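Local atomic coordinates of putative methyltransferase (Emericella variicolor, PDB entry 7DMB), a protein that probably transfers a methyl group from S-adenosylmethionine as a trans-acting partner of a polyketide synthase in calbistrin biosynthesis, and binds S-adenosyl-L-homocysteine. Residues 97-100 with 101-104; 117-120 with 121-124; 190-193 with 194-198; 332-336 with 337-341; 346-349 with 350-354. All coordinates share one frame; numbering follows the deposited sequence.

Contact 1. Residues 97-100 with 101-104; sequences EYER and FKQP
Lys-102 curls back over the last turn of helix 85-101 and meets Tyr-98 and Glu-99 with successive atoms of its chain. Its CB lies near the carbonyl oxygen of Glu-99, and CG comes 3.6 Å from Tyr-98 O. CD then reaches the phenol end of Tyr-98, near CZ and OH, and CE comes to 3.5 Å from Tyr-98 CE2, set obliquely to the ring. The bend that steers the tip is at chi3 (-76°); beyond it, NZ forms a salt bridge with Glu-99, 2.8 Å from OE1, on the syn side but 32° out of the carboxylate plane. A second, weak bond runs from NZ to OE2, and the two side chains lie alongside each other, pointing the same way.

On another side of the turn, the Phe-101 ring packs with one face over the backbone of Glu-97 and Tyr-98. Tyr-98 CA stands 4.0 Å from the centroid of the Phe-101 ring, 28° off its normal, a CH-pi contact. Phe-101 N donates to Glu-97 O at 3.2 Å, an i to i+4 bond, and Gln-103 N to Arg-100 O, also at 3.2 Å, an i to i+3 bond. Glu-99 O keeps a weak bond from Lys-102 N and also accepts from water 1 at 2.7 Å. Phe-101 also packs on Val-67 and Ile-71 of helix 56-79, within the helical part of the chain.

The chemistry is therefore divided: a buried aromatic ring joins the helix end to its neighbours, while an exposed ion pair, its lysine methylenes crossing a tyrosine ring, probably adds modest, solvent-screened stability.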
# COMPACT_ATOMS: atom_id res chain seq x y z
N GLU A 97 -20.02 2.57 10.68
CA GLU A 97 -19.98 1.55 9.63
C GLU A 97 -20.86 0.36 10.00
O GLU A 97 -21.58 -0.17 9.16
CB GLU A 97 -18.52 1.14 9.37
CG GLU A 97 -18.22 0.64 7.94
CD GLU A 97 -18.43 1.70 6.84
OE1 GLU A 97 -18.29 2.91 7.09
OE2 GLU A 97 -18.71 1.30 5.70
N TYR A 98 -20.84 -0.05 11.27
CA TYR A 98 -21.75 -1.09 11.74
C TYR A 98 -23.22 -0.76 11.44
O TYR A 98 -24.02 -1.66 11.16
CB TYR A 98 -21.56 -1.31 13.24
CG TYR A 98 -22.68 -2.09 13.91
CD1 TYR A 98 -22.69 -3.47 13.85
CD2 TYR A 98 -23.72 -1.43 14.58
CE1 TYR A 98 -23.69 -4.20 14.45
CE2 TYR A 98 -24.73 -2.15 15.18
CZ TYR A 98 -24.71 -3.54 15.12
OH TYR A 98 -25.71 -4.28 15.71
N GLU A 99 -23.60 0.52 11.51
CA GLU A 99 -24.94 0.90 11.08
C GLU A 99 -25.13 0.63 9.60
O GLU A 99 -26.24 0.26 9.19
CB GLU A 99 -25.21 2.37 11.42
CG GLU A 99 -25.24 2.64 12.92
CD GLU A 99 -26.30 1.79 13.64
OE1 GLU A 99 -27.45 1.74 13.16
OE2 GLU A 99 -25.99 1.17 14.69
N ARG A 100 -24.07 0.74 8.79
CA ARG A 100 -24.19 0.48 7.36
C ARG A 100 -24.41 -1.01 7.04
O ARG A 100 -25.03 -1.33 6.02
CB ARG A 100 -22.94 0.98 6.62
CG ARG A 100 -22.81 2.49 6.46
CD ARG A 100 -21.56 2.82 5.62
NE ARG A 100 -21.70 2.42 4.21
CZ ARG A 100 -20.68 2.28 3.36
NH1 ARG A 100 -19.43 2.49 3.75
NH2 ARG A 100 -20.92 1.93 2.10
N PHE A 101 -23.89 -1.91 7.88
CA PHE A 101 -24.09 -3.35 7.65
C PHE A 101 -25.56 -3.73 7.76
O PHE A 101 -26.00 -4.69 7.11
CB PHE A 101 -23.33 -4.19 8.68
CG PHE A 101 -21.87 -3.88 8.80
CD1 PHE A 101 -21.15 -3.34 7.75
CD2 PHE A 101 -21.21 -4.16 9.98
CE1 PHE A 101 -19.80 -3.06 7.88
CE2 PHE A 101 -19.87 -3.89 10.12
CZ PHE A 101 -19.15 -3.34 9.07
N LYS A 102 -26.33 -3.05 8.60
CA LYS A 102 -27.74 -3.35 8.82
C LYS A 102 -28.66 -2.76 7.75
O LYS A 102 -29.88 -2.94 7.84
CB LYS A 102 -28.14 -2.83 10.20
CG LYS A 102 -27.20 -3.34 11.27
CD LYS A 102 -27.62 -2.93 12.66
CE LYS A 102 -27.29 -1.48 12.90
NZ LYS A 102 -28.26 -0.87 13.85
N GLN A 103 -28.10 -2.07 6.76
CA GLN A 103 -28.75 -1.57 5.56
C GLN A 103 -28.40 -2.47 4.37
O GLN A 103 -27.34 -3.09 4.34
CB GLN A 103 -28.32 -0.13 5.27
CG GLN A 103 -28.87 0.90 6.24
CD GLN A 103 -30.40 0.91 6.27
OE1 GLN A 103 -31.06 0.99 5.23
NE2 GLN A 103 -30.98 0.84 7.47
N PRO A 104 -29.29 -2.56 3.38
CA PRO A 104 -29.01 -3.41 2.21
C PRO A 104 -27.85 -2.88 1.37
O PRO A 104 -27.44 -1.72 1.47
CB PRO A 104 -30.32 -3.37 1.42
CG PRO A 104 -31.03 -2.13 1.92
CD PRO A 104 -30.67 -2.07 3.37
O HOH W 1 -28.71 1.16 9.87
O HOH W 2 -25.20 -0.89 3.37

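Contact 2. Residues 117-120 with 121-124; sequences ALSD and GERL
Ser-119 OG accepts from Glu-122 N at 3.0 Å with an N-H...O angle of 160°, so one of the amides at the start of helix 120-134 has a side-chain acceptor. The hydroxyl is placed by its first torsion (71°), which sets OG between the backbone N and the carbonyl carbon. Ser-119 O is used as well, taking the amide of Arg-123 at 2.8 Å, and Asp-120 O takes that of Leu-124 at 3.0 Å. Gln-72 NE2 of helix 56-79 also bonds Asp-120 O. A serine in the position just before a helix, bonded to the amide three residues on, is a classical N-cap; here it starts the helix after a short break from helix 112-117.

Arg-123 folds back across this cap, bent at chi3, and its guanidinium lies with one face over Ser-119 O. NH2 forms a salt bridge with Asp-120 OD1 at 2.5 Å, approaching on the anti side, with the carboxylate and guanidinium planes 71° apart. Water 3 also accepts from NH2, at 2.7 Å, and donates weakly to Leu-118 O. The other nitrogens are satisfied from outside the two segments: NE by OE1 of the same Gln-72, which thus serves both Asp-120 and Arg-123, and NH1 by Leu-115 O. Below the charged end, Leu-118 packs against the arginine's CG, with Arg-123 CG 3.7 Å from Leu-118 CB and nearly as close to its CD1.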
# COMPACT_ATOMS: atom_id res chain seq x y z
N ALA A 117 -27.25 -10.63 12.10
CA ALA A 117 -28.28 -11.48 12.67
C ALA A 117 -27.74 -12.76 13.31
O ALA A 117 -28.47 -13.41 14.05
CB ALA A 117 -29.31 -11.83 11.58
N LEU A 118 -26.49 -13.15 13.02
CA LEU A 118 -25.91 -14.29 13.72
C LEU A 118 -25.77 -13.97 15.21
O LEU A 118 -25.61 -12.81 15.60
CB LEU A 118 -24.54 -14.65 13.14
CG LEU A 118 -24.38 -15.08 11.67
CD1 LEU A 118 -22.88 -15.14 11.24
CD2 LEU A 118 -25.03 -16.42 11.44
N SER A 119 -25.84 -15.00 16.05
CA SER A 119 -25.47 -14.85 17.45
C SER A 119 -23.97 -14.56 17.58
O SER A 119 -23.17 -14.85 16.67
CB SER A 119 -25.85 -16.10 18.25
OG SER A 119 -25.02 -17.21 17.91
N ASP A 120 -23.58 -13.97 18.72
CA ASP A 120 -22.16 -13.78 19.01
C ASP A 120 -21.38 -15.07 18.82
O ASP A 120 -20.30 -15.07 18.21
CB ASP A 120 -21.96 -13.25 20.43
CG ASP A 120 -22.42 -11.80 20.59
OD1 ASP A 120 -22.28 -11.02 19.63
OD2 ASP A 120 -22.91 -11.44 21.69
N GLY A 121 -21.92 -16.19 19.32
CA GLY A 121 -21.21 -17.46 19.21
C GLY A 121 -21.14 -17.98 17.79
O GLY A 121 -20.11 -18.51 17.36
N GLU A 122 -22.23 -17.83 17.04
CA GLU A 122 -22.22 -18.24 15.64
C GLU A 122 -21.29 -17.37 14.80
O GLU A 122 -20.67 -17.86 13.85
CB GLU A 122 -23.64 -18.21 15.08
CG GLU A 122 -24.37 -19.52 15.26
CD GLU A 122 -23.74 -20.66 14.46
OE1 GLU A 122 -23.07 -21.50 15.09
OE2 GLU A 122 -23.90 -20.70 13.22
N ARG A 123 -21.17 -16.07 15.14
CA ARG A 123 -20.24 -15.20 14.42
C ARG A 123 -18.79 -15.62 14.68
O ARG A 123 -17.96 -15.66 13.76
CB ARG A 123 -20.45 -13.75 14.84
CG ARG A 123 -21.33 -12.94 13.88
CD ARG A 123 -21.23 -11.46 14.17
NE ARG A 123 -21.60 -11.17 15.55
CZ ARG A 123 -22.84 -10.93 15.97
NH1 ARG A 123 -23.84 -10.91 15.11
NH2 ARG A 123 -23.08 -10.70 17.25
N LEU A 124 -18.47 -15.92 15.94
CA LEU A 124 -17.15 -16.47 16.24
C LEU A 124 -16.89 -17.74 15.44
O LEU A 124 -15.77 -17.96 14.95
CB LEU A 124 -17.04 -16.74 17.74
CG LEU A 124 -16.42 -15.66 18.63
CD1 LEU A 124 -16.21 -16.23 20.04
CD2 LEU A 124 -15.09 -15.13 18.06
O HOH W 3 -25.67 -10.46 17.99

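Contact 3. Residues 190-193 with 194-198; sequences INLM and GRTNP
Leu-192 O is gripped by two donors of one residue, Thr-196: the hydroxyl OG1 at 2.6 Å and the amide N at 2.9 Å. They reach it from opposite faces of the carbonyl plane, OG1 standing above it. The hydroxyl can do this because OG1 sits beside its own backbone N (chi1 -54°), turned back down the helix, while CG2 takes the place anti to that N. Leu-192 itself runs alongside Thr-196, its CD1 3.5 Å from OG1, and so packs a methyl group against the bonded hydroxyl.

One residue earlier, a second side-chain bond spans a turn. Arg-195 NE donates to Asn-191 OD1 at 2.6 Å, nearly straight at 171°. The oxygen is in the guanidinium plane, yet the nitrogen stands well above the amide plane of Asn-191, the two groups being turned 43° against each other. Water 4 bridges the same pair, donating to Asn-191 OD1 and accepting from Arg-195 NH2 at 3.0 Å. Asn-191 ND2 has a weak bond to Gly-219 O, which ties this side to the end of helix 211-220.

The backbone keeps the i to i+4 pattern to the end, with Asn-197 N on Met-193 O at 2.7 Å. Beyond it, Asn-197 OD1 accepts from Gly-199 N just before strand 200-205. Ile-190 and Met-193 face strand 276-282 with their side chains. The arrangement is that of the C-terminal end of a helix leading into the first strand of the central sheet, as in Rossmann-like methyltransferases.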
# COMPACT_ATOMS: atom_id res chain seq x y z
N ILE A 190 9.03 -2.49 -14.96
CA ILE A 190 10.39 -2.45 -14.43
C ILE A 190 11.35 -3.01 -15.46
O ILE A 190 12.41 -2.43 -15.72
CB ILE A 190 10.45 -3.20 -13.09
CG1 ILE A 190 9.54 -2.53 -12.05
CG2 ILE A 190 11.89 -3.28 -12.58
CD1 ILE A 190 9.95 -1.13 -11.68
N ASN A 191 10.99 -4.14 -16.08
CA ASN A 191 11.86 -4.73 -17.09
C ASN A 191 12.12 -3.75 -18.24
O ASN A 191 13.25 -3.63 -18.72
CB ASN A 191 11.25 -6.04 -17.58
CG ASN A 191 12.12 -6.74 -18.61
OD1 ASN A 191 11.77 -6.79 -19.78
ND2 ASN A 191 13.24 -7.29 -18.17
N LEU A 192 11.09 -3.02 -18.68
CA LEU A 192 11.27 -2.07 -19.78
C LEU A 192 12.27 -0.97 -19.40
O LEU A 192 13.18 -0.67 -20.18
CB LEU A 192 9.92 -1.47 -20.18
CG LEU A 192 9.98 -0.31 -21.19
CD1 LEU A 192 10.76 -0.75 -22.42
CD2 LEU A 192 8.57 0.20 -21.59
N MET A 193 12.11 -0.38 -18.21
CA MET A 193 13.08 0.58 -17.71
C MET A 193 14.49 0.00 -17.69
O MET A 193 15.46 0.67 -18.09
CB MET A 193 12.69 1.04 -16.31
CG MET A 193 11.38 1.77 -16.26
SD MET A 193 10.84 1.93 -14.57
CE MET A 193 9.77 3.37 -14.73
N GLY A 194 14.63 -1.23 -17.21
CA GLY A 194 15.96 -1.82 -17.07
C GLY A 194 16.59 -2.20 -18.40
O GLY A 194 17.78 -1.97 -18.63
N ARG A 195 15.80 -2.78 -19.31
CA ARG A 195 16.34 -3.01 -20.64
C ARG A 195 16.66 -1.69 -21.35
O ARG A 195 17.57 -1.66 -22.20
CB ARG A 195 15.35 -3.84 -21.46
CG ARG A 195 15.35 -5.32 -21.09
CD ARG A 195 14.39 -6.10 -21.97
NE ARG A 195 13.01 -5.68 -21.75
CZ ARG A 195 12.33 -4.87 -22.55
NH1 ARG A 195 12.90 -4.37 -23.64
NH2 ARG A 195 11.07 -4.56 -22.26
N THR A 196 15.94 -0.60 -21.02
CA THR A 196 16.20 0.69 -21.66
C THR A 196 17.41 1.38 -21.04
O THR A 196 18.21 2.00 -21.76
CB THR A 196 14.98 1.62 -21.55
OG1 THR A 196 13.81 0.97 -22.07
CG2 THR A 196 15.25 2.91 -22.32
N ASN A 197 17.53 1.33 -19.72
CA ASN A 197 18.71 1.83 -19.00
C ASN A 197 19.24 0.68 -18.14
O ASN A 197 18.82 0.52 -16.98
CB ASN A 197 18.37 3.05 -18.14
CG ASN A 197 19.60 3.60 -17.41
OD1 ASN A 197 20.73 3.11 -17.57
ND2 ASN A 197 19.38 4.62 -16.57
N PRO A 198 20.18 -0.11 -18.67
CA PRO A 198 20.69 -1.27 -17.90
C PRO A 198 21.55 -0.87 -16.71
O PRO A 198 21.93 -1.76 -15.92
CB PRO A 198 21.50 -2.07 -18.94
CG PRO A 198 21.23 -1.41 -20.27
CD PRO A 198 20.78 -0.01 -20.01
O HOH W 4 8.81 -5.55 -20.52

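Contact 4. Residues 332-336 with 337-341; sequences LGEAD and GRAGG
Leu-332 sets its CD1 3.8 Å from Arg-338 NH2, the two side chains running side by side. At Gly-333 the backbone turns sharply, with phi 136°, a conformation in which a CB would jam against the preceding carbonyl oxygen. Its CA comes 3.2 Å from Arg-338 O, a CA-H...O contact that glycine permits. Gly-333 O accepts twice, from Asp-336 N at 2.9 Å and from Arg-338 N at 2.6 Å, and the two amides approach from opposite faces of the carbonyl plane.

This doubly used carbonyl folds residues 333-338 into a tight turn within the long loop between helix 319-324 and helix 346-355, about 9 Å from the bound S-adenosyl-L-homocysteine at the Leu-332 side chain. A type I beta turn from Arg-338 to Gly-341 follows. Glu-334 adds an aliphatic touch, CG lying 3.6 Å from Ala-339 CB.

Asp-336 then supplies the charge. Its CG is anti to the backbone N (chi1 -163°), which swings the carboxylate alongside Arg-338. OD2 accepts from NE at 3.0 Å through its anti lone pair, and weakly from NH2, with the carboxylate and guanidinium planes 85° apart. That oxygen also takes Leu-291 N and a salt bridge from Arg-352, while the buried Arg-338 carries its NH2 to Thr-288 O and its NH1 to His-286 O and Pro-342 O.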
# COMPACT_ATOMS: atom_id res chain seq x y z
N LEU A 332 -4.67 11.78 10.28
CA LEU A 332 -4.14 12.96 9.62
C LEU A 332 -4.73 13.09 8.22
O LEU A 332 -5.28 12.13 7.66
CB LEU A 332 -2.60 12.91 9.57
CG LEU A 332 -1.77 11.96 8.68
CD1 LEU A 332 -1.80 12.29 7.18
CD2 LEU A 332 -0.33 11.93 9.17
N GLY A 333 -4.62 14.29 7.65
CA GLY A 333 -5.08 14.53 6.30
C GLY A 333 -5.86 15.82 6.11
O GLY A 333 -5.83 16.42 5.03
N GLU A 334 -6.57 16.26 7.16
CA GLU A 334 -7.45 17.42 7.03
C GLU A 334 -6.66 18.70 6.75
O GLU A 334 -7.14 19.54 5.98
CB GLU A 334 -8.32 17.58 8.29
CG GLU A 334 -9.60 16.74 8.26
CD GLU A 334 -9.57 15.49 9.12
OE1 GLU A 334 -10.66 14.98 9.40
OE2 GLU A 334 -8.49 14.99 9.48
N ALA A 335 -5.46 18.86 7.32
CA ALA A 335 -4.62 20.01 6.99
C ALA A 335 -3.93 19.88 5.63
O ALA A 335 -3.23 20.82 5.20
CB ALA A 335 -3.56 20.24 8.08
N ASP A 336 -4.10 18.75 4.95
CA ASP A 336 -3.49 18.48 3.66
C ASP A 336 -4.56 18.15 2.61
O ASP A 336 -4.30 17.42 1.65
CB ASP A 336 -2.48 17.33 3.76
CG ASP A 336 -1.55 17.28 2.57
OD1 ASP A 336 -1.01 18.34 2.21
OD2 ASP A 336 -1.37 16.19 1.97
N GLY A 337 -5.76 18.68 2.81
CA GLY A 337 -6.81 18.49 1.83
C GLY A 337 -7.27 17.06 1.71
O GLY A 337 -7.73 16.66 0.63
N ARG A 338 -7.14 16.28 2.78
CA ARG A 338 -7.44 14.85 2.79
C ARG A 338 -8.28 14.55 4.03
O ARG A 338 -7.89 13.79 4.92
CB ARG A 338 -6.15 14.01 2.78
CG ARG A 338 -5.31 14.17 1.53
CD ARG A 338 -4.10 13.21 1.56
NE ARG A 338 -3.00 13.75 2.36
CZ ARG A 338 -2.05 13.00 2.93
NH1 ARG A 338 -2.07 11.69 2.82
NH2 ARG A 338 -1.08 13.58 3.63
N ALA A 339 -9.45 15.19 4.10
CA ALA A 339 -10.30 15.06 5.29
C ALA A 339 -10.82 13.65 5.46
O ALA A 339 -10.86 13.13 6.58
CB ALA A 339 -11.45 16.06 5.21
N GLY A 340 -11.23 13.00 4.37
CA GLY A 340 -11.77 11.66 4.43
C GLY A 340 -10.77 10.56 4.78
O GLY A 340 -11.19 9.43 5.02
N GLY A 341 -9.47 10.86 4.82
CA GLY A 341 -8.47 9.86 5.10
C GLY A 341 -7.25 10.05 4.23
O GLY A 341 -7.29 10.80 3.24

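Contact 5. Residues 346-349 with 350-354; sequences PAEW and DRRLK
A salt-bridge network of Glu-348, Arg-351 and Arg-352 lies along helix 346-355, which packs on the central sheet of the methyltransferase fold. Glu-348 is at its hub. With CG anti to its backbone N (chi1 -160°) and the chain bent at chi2, the carboxylate turns up the helix toward both arginines.

The firmer link is to Arg-352, one turn on. NE of Arg-352 donates to Glu-348 OE1 at 3.1 Å (154°), and the oxygen uses its anti lone pair; the carboxylate and guanidinium planes stand 86° apart. Arg-351 is held more loosely: its NH1 lies 3.6 Å from Glu-348 OE1, a long pair in which the oxygen sits well out of the guanidinium plane, so that only the charges meet. The methylene CD of Arg-351 is 3.4 Å from Glu-348 OE2.

Backbone bonds give the frame. Asp-350 N reaches Pro-346 O at 2.8 Å, and Leu-353 N reaches Trp-349 O at 2.7 Å. On the sheet-facing side, Trp-349 packs on Met-378, Asn-310 and Glu-312, and Leu-353 on Leu-308 and Ala-380. Asp-350 OD1 accepts from Leu-361 N of strand 358-366.

One carboxylate therefore faces two cations unequally, by a directed bond to the buried arginine and by charge alone to the exposed one. Arg-352 also pairs with Asp-336, so its charge is shared between two carboxylates; even so, the two arginines would probably favour the ionised form of Glu-348.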
# COMPACT_ATOMS: atom_id res chain seq x y z
N PRO A 346 -6.31 8.35 -8.17
CA PRO A 346 -5.28 8.90 -9.09
C PRO A 346 -5.52 10.34 -9.53
O PRO A 346 -4.56 11.10 -9.65
CB PRO A 346 -5.32 7.93 -10.28
CG PRO A 346 -5.82 6.65 -9.72
CD PRO A 346 -6.76 7.01 -8.61
N ALA A 347 -6.77 10.73 -9.80
CA ALA A 347 -7.03 12.11 -10.22
C ALA A 347 -6.48 13.09 -9.20
O ALA A 347 -5.96 14.16 -9.56
CB ALA A 347 -8.54 12.35 -10.42
N GLU A 348 -6.54 12.74 -7.91
CA GLU A 348 -5.98 13.63 -6.90
C GLU A 348 -4.46 13.60 -6.92
O GLU A 348 -3.82 14.65 -6.79
CB GLU A 348 -6.52 13.26 -5.52
CG GLU A 348 -6.39 14.39 -4.46
CD GLU A 348 -6.70 15.80 -4.99
OE1 GLU A 348 -5.95 16.75 -4.64
OE2 GLU A 348 -7.69 15.97 -5.74
N TRP A 349 -3.85 12.42 -7.10
CA TRP A 349 -2.40 12.35 -7.24
C TRP A 349 -1.94 13.23 -8.41
O TRP A 349 -1.04 14.05 -8.25
CB TRP A 349 -1.94 10.91 -7.43
CG TRP A 349 -1.94 10.11 -6.15
CD1 TRP A 349 -2.84 9.14 -5.78
CD2 TRP A 349 -1.01 10.23 -5.06
NE1 TRP A 349 -2.52 8.65 -4.53
CE2 TRP A 349 -1.40 9.29 -4.07
CE3 TRP A 349 0.12 11.03 -4.83
CZ2 TRP A 349 -0.72 9.15 -2.85
CZ3 TRP A 349 0.81 10.88 -3.63
CH2 TRP A 349 0.38 9.95 -2.65
N ASP A 350 -2.59 13.09 -9.56
CA ASP A 350 -2.30 13.92 -10.73
C ASP A 350 -2.26 15.40 -10.37
O ASP A 350 -1.30 16.10 -10.68
CB ASP A 350 -3.34 13.65 -11.82
CG ASP A 350 -3.15 14.53 -13.04
OD1 ASP A 350 -2.08 14.42 -13.70
OD2 ASP A 350 -4.07 15.32 -13.35
N ARG A 351 -3.31 15.89 -9.69
CA ARG A 351 -3.33 17.27 -9.21
C ARG A 351 -2.07 17.62 -8.43
O ARG A 351 -1.44 18.65 -8.66
CB ARG A 351 -4.56 17.49 -8.31
CG ARG A 351 -5.89 17.67 -9.02
CD ARG A 351 -6.89 18.29 -8.07
NE ARG A 351 -6.41 19.58 -7.57
CZ ARG A 351 -6.87 20.21 -6.49
NH1 ARG A 351 -7.84 19.66 -5.76
NH2 ARG A 351 -6.37 21.39 -6.14
N ARG A 352 -1.70 16.77 -7.48
CA ARG A 352 -0.63 17.16 -6.58
C ARG A 352 0.73 16.94 -7.21
O ARG A 352 1.69 17.64 -6.87
CB ARG A 352 -0.77 16.42 -5.26
CG ARG A 352 -1.87 17.04 -4.42
CD ARG A 352 -2.16 16.21 -3.24
NE ARG A 352 -3.53 16.38 -2.77
CZ ARG A 352 -3.82 16.76 -1.54
NH1 ARG A 352 -2.83 17.04 -0.69
NH2 ARG A 352 -5.07 16.87 -1.16
N LEU A 353 0.84 15.98 -8.14
CA LEU A 353 2.06 15.83 -8.92
C LEU A 353 2.36 17.11 -9.70
O LEU A 353 3.50 17.57 -9.72
CB LEU A 353 1.93 14.62 -9.84
CG LEU A 353 2.16 13.24 -9.20
CD1 LEU A 353 1.50 12.16 -10.01
CD2 LEU A 353 3.65 12.92 -9.00
N LYS A 354 1.33 17.71 -10.30
CA LYS A 354 1.54 18.95 -11.05
C LYS A 354 2.02 20.08 -10.14
O LYS A 354 2.88 20.88 -10.54
CB LYS A 354 0.25 19.35 -11.77
CG LYS A 354 -0.09 18.45 -12.94
CD LYS A 354 -1.49 18.71 -13.52
CE LYS A 354 -1.58 18.21 -14.96
NZ LYS A 354 -2.99 17.92 -15.40

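Contacts 1 and 2 belong to the helical part, their centres 16 Å apart, and both pack against helix 56-79; contact 2 is a surface contact, whereas contact 1 has a buried phenylalanine behind its exposed ion pair. The other three belong to the methyltransferase fold. Contacts 3 and 5 put buried apolar side chains against the central sheet, with polar bonds on other sides of their helices: in contact 3 an arginine on a neutral asparagine and a threonine on a backbone carbonyl, in contact 5 ion pairs. Contact 4 is a loop built on glycine. Contacts 4 and 5 are the one pair that touch: Asp-336 OD2 meets Arg-352 NH1 at 3.2 Å, joining their charges.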